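Local coordinates for protein phosphoribosylaminoimidazole-succinocarboxamide synthase (Pyrococcus horikoshii, PDB 3U55) that catalyses the ATP-dependent joining of L-aspartate to the carboxylate of carboxyaminoimidazole ribonucleotide, forming SAICAR in de novo purine biosynthesis, at residues D84-E89 against L143-K148. Sequence-based numbering, arbitrary orientation.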
loop_
_atom_site.group_PDB
_atom_site.type_symbol
_atom_site.label_atom_id
_atom_site.label_comp_id
_atom_site.label_asym_id
_atom_site.label_seq_id
_atom_site.Cartn_x
_atom_site.Cartn_y
_atom_site.Cartn_z
ATOM N N ASP A 84 -0.645 24.625 2.668
ATOM C CA ASP A 84 -1.627 23.778 2.013
ATOM C C ASP A 84 -1.196 22.342 2.295
ATOM O O ASP A 84 -0.222 21.854 1.719
ATOM C CB ASP A 84 -1.663 24.047 0.504
ATOM C CG ASP A 84 -2.369 25.355 0.155
ATOM O OD1 ASP A 84 -3.174 25.852 0.974
ATOM O OD2 ASP A 84 -2.120 25.881 -0.948
ATOM N N MET A 85 -1.915 21.686 3.199
ATOM C CA MET A 85 -1.494 20.385 3.709
ATOM C C MET A 85 -1.768 19.254 2.735
ATOM O O MET A 85 -2.821 19.204 2.107
ATOM C CB MET A 85 -2.161 20.093 5.060
ATOM C CG MET A 85 -1.679 20.973 6.222
ATOM S SD MET A 85 0.075 20.801 6.648
ATOM C CE MET A 85 0.094 19.097 7.234
ATOM N N TYR A 86 -0.812 18.336 2.609
ATOM C CA TYR A 86 -1.072 17.077 1.910
ATOM C C TYR A 86 -1.889 16.169 2.825
ATOM O O TYR A 86 -1.615 16.104 4.030
ATOM C CB TYR A 86 0.230 16.362 1.546
ATOM C CG TYR A 86 1.044 17.042 0.473
ATOM C CD1 TYR A 86 0.680 16.946 -0.871
ATOM C CD2 TYR A 86 2.182 17.780 0.800
ATOM C CE1 TYR A 86 1.424 17.565 -1.865
ATOM C CE2 TYR A 86 2.935 18.408 -0.186
ATOM C CZ TYR A 86 2.556 18.293 -1.514
ATOM O OH TYR A 86 3.308 18.909 -2.493
ATOM N N PRO A 87 -2.874 15.446 2.257
ATOM C CA PRO A 87 -3.672 14.511 3.047
ATOM C C PRO A 87 -2.911 13.196 3.259
ATOM O O PRO A 87 -3.429 12.125 2.950
ATOM C CB PRO A 87 -4.917 14.290 2.176
ATOM C CG PRO A 87 -4.453 14.495 0.791
ATOM C CD PRO A 87 -3.311 15.497 0.846
ATOM N N LEU A 88 -1.688 13.298 3.781
ATOM C CA LEU A 88 -0.812 12.137 3.947
ATOM C C LEU A 88 -0.260 12.010 5.350
ATOM O O LEU A 88 0.001 13.008 6.019
ATOM C CB LEU A 88 0.383 12.205 2.985
ATOM C CG LEU A 88 0.163 12.270 1.471
ATOM C CD1 LEU A 88 1.497 12.556 0.764
ATOM C CD2 LEU A 88 -0.479 10.984 0.948
ATOM N N GLU A 89 -0.075 10.762 5.776
ATOM C CA GLU A 89 0.824 10.447 6.872
ATOM C C GLU A 89 1.960 9.622 6.270
ATOM O O GLU A 89 1.715 8.628 5.591
ATOM C CB GLU A 89 0.091 9.688 7.980
ATOM C CG GLU A 89 -0.884 10.582 8.753
ATOM C CD GLU A 89 -1.774 9.820 9.727
ATOM O OE1 GLU A 89 -2.681 10.457 10.305
ATOM O OE2 GLU A 89 -1.575 8.598 9.916
ATOM N N LEU A 143 3.898 12.482 -9.105
ATOM C CA LEU A 143 5.000 11.593 -8.762
ATOM C C LEU A 143 6.247 12.366 -8.305
ATOM O O LEU A 143 6.958 11.911 -7.409
ATOM C CB LEU A 143 5.325 10.661 -9.927
ATOM C CG LEU A 143 6.360 9.556 -9.708
ATOM C CD1 LEU A 143 5.951 8.626 -8.556
ATOM C CD2 LEU A 143 6.562 8.778 -11.002
ATOM N N ASP A 144 6.508 13.526 -8.916
ATOM C CA ASP A 144 7.619 14.383 -8.481
ATOM C C ASP A 144 7.436 14.847 -7.033
ATOM O O ASP A 144 8.396 14.865 -6.252
ATOM C CB ASP A 144 7.799 15.599 -9.416
ATOM C CG ASP A 144 9.003 16.463 -9.033
ATOM O OD1 ASP A 144 10.152 15.977 -9.124
ATOM O OD2 ASP A 144 8.803 17.632 -8.640
ATOM N N GLU A 145 6.209 15.213 -6.670
ATOM C CA GLU A 145 5.917 15.600 -5.285
ATOM C C GLU A 145 6.128 14.433 -4.327
ATOM O O GLU A 145 6.734 14.593 -3.264
ATOM C CB GLU A 145 4.491 16.116 -5.151
ATOM C CG GLU A 145 4.306 17.544 -5.637
ATOM C CD GLU A 145 2.842 17.897 -5.767
ATOM O OE1 GLU A 145 2.200 17.426 -6.727
ATOM O OE2 GLU A 145 2.330 18.641 -4.912
ATOM N N ILE A 146 5.630 13.261 -4.707
ATOM C CA ILE A 146 5.830 12.061 -3.890
ATOM C C ILE A 146 7.315 11.753 -3.701
ATOM O O ILE A 146 7.752 11.482 -2.587
ATOM C CB ILE A 146 5.078 10.846 -4.456
ATOM C CG1 ILE A 146 3.574 11.029 -4.247
ATOM C CG2 ILE A 146 5.555 9.545 -3.769
ATOM C CD1 ILE A 146 3.128 11.063 -2.769
ATOM N N LYS A 147 8.087 11.809 -4.787
ATOM C CA LYS A 147 9.528 11.564 -4.710
ATOM C C LYS A 147 10.233 12.553 -3.785
ATOM O O LYS A 147 11.067 12.148 -2.961
ATOM C CB LYS A 147 10.172 11.575 -6.098
ATOM C CG LYS A 147 9.972 10.278 -6.878
ATOM C CD LYS A 147 10.415 10.438 -8.326
ATOM C CE LYS A 147 10.267 9.134 -9.100
ATOM N NZ LYS A 147 10.449 9.352 -10.566
ATOM N N LYS A 148 9.888 13.837 -3.908
ATOM C CA LYS A 148 10.436 14.875 -3.023
ATOM C C LYS A 148 10.096 14.615 -1.558
ATOM O O LYS A 148 10.954 14.753 -0.677
ATOM C CB LYS A 148 9.951 16.271 -3.434
ATOM C CG LYS A 148 10.665 16.860 -4.649
ATOM C CD LYS A 148 10.090 18.229 -5.013
ATOM C CE LYS A 148 11.036 19.013 -5.929
ATOM N NZ LYS A 148 11.403 18.248 -7.159
#
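Tyr-86 and Glu-145 supply the polar half of this contact: the phenol donates a hydrogen bond from Tyr-86 OH to Glu-145 OE2 over 2.6 Å. Glu-145 OE2 lies at the edge of the ring and in its plane, 3.4 Å from Tyr-86 CE1, so the bond leaves the phenol without stepping above either face. On the other side the donor uses the anti position of OE2, 20° out of the carboxylate plane, and ring and carboxylate are turned 62° apart. Glu-145 has CG anti to its carbonyl carbon (chi1 -78°) and a chain extended through CD, which carries the acid from the helix to the phenol. OE2 is gripped twice, since Lys-180 NZ forms a salt bridge to it, while Ser-142 OG bonds to OE1; with both oxygens engaged, the carboxylate's rotation should be restricted, and the lysine probably favours its ionised form. A phenylalanine in place of Tyr-86 would keep the ring but would probably leave OE2 without its phenol donor and the carboxylate less firmly fixed.

The apolar half is slight, a single approach of Leu-88 CD1 to Ile-146 CD1 at 4.2 Å. The two CD1 methyls meet where the side chains cross at a slant; although the CB of Ile-146 does not point at the strand, its CG1 branch carries CD1 nearer. Together the two pairs bury 136 Å², and the nearest CA atoms, those of Tyr-86 and Glu-145, remain 10.1 Å apart: side chains alone bridge the backbones.

Ile-141 touches Tyr-86, Leu-88 and Ile-146, joining both halves just ahead of helix 143-165. In this SAICAR synthetase-like fold, strand 84-93, paired antiparallel with 111-121 and 169-180, meets the first turn of that helix, with helix 133-138 also packing against Ile-146 through Tyr-133 and Ala-136.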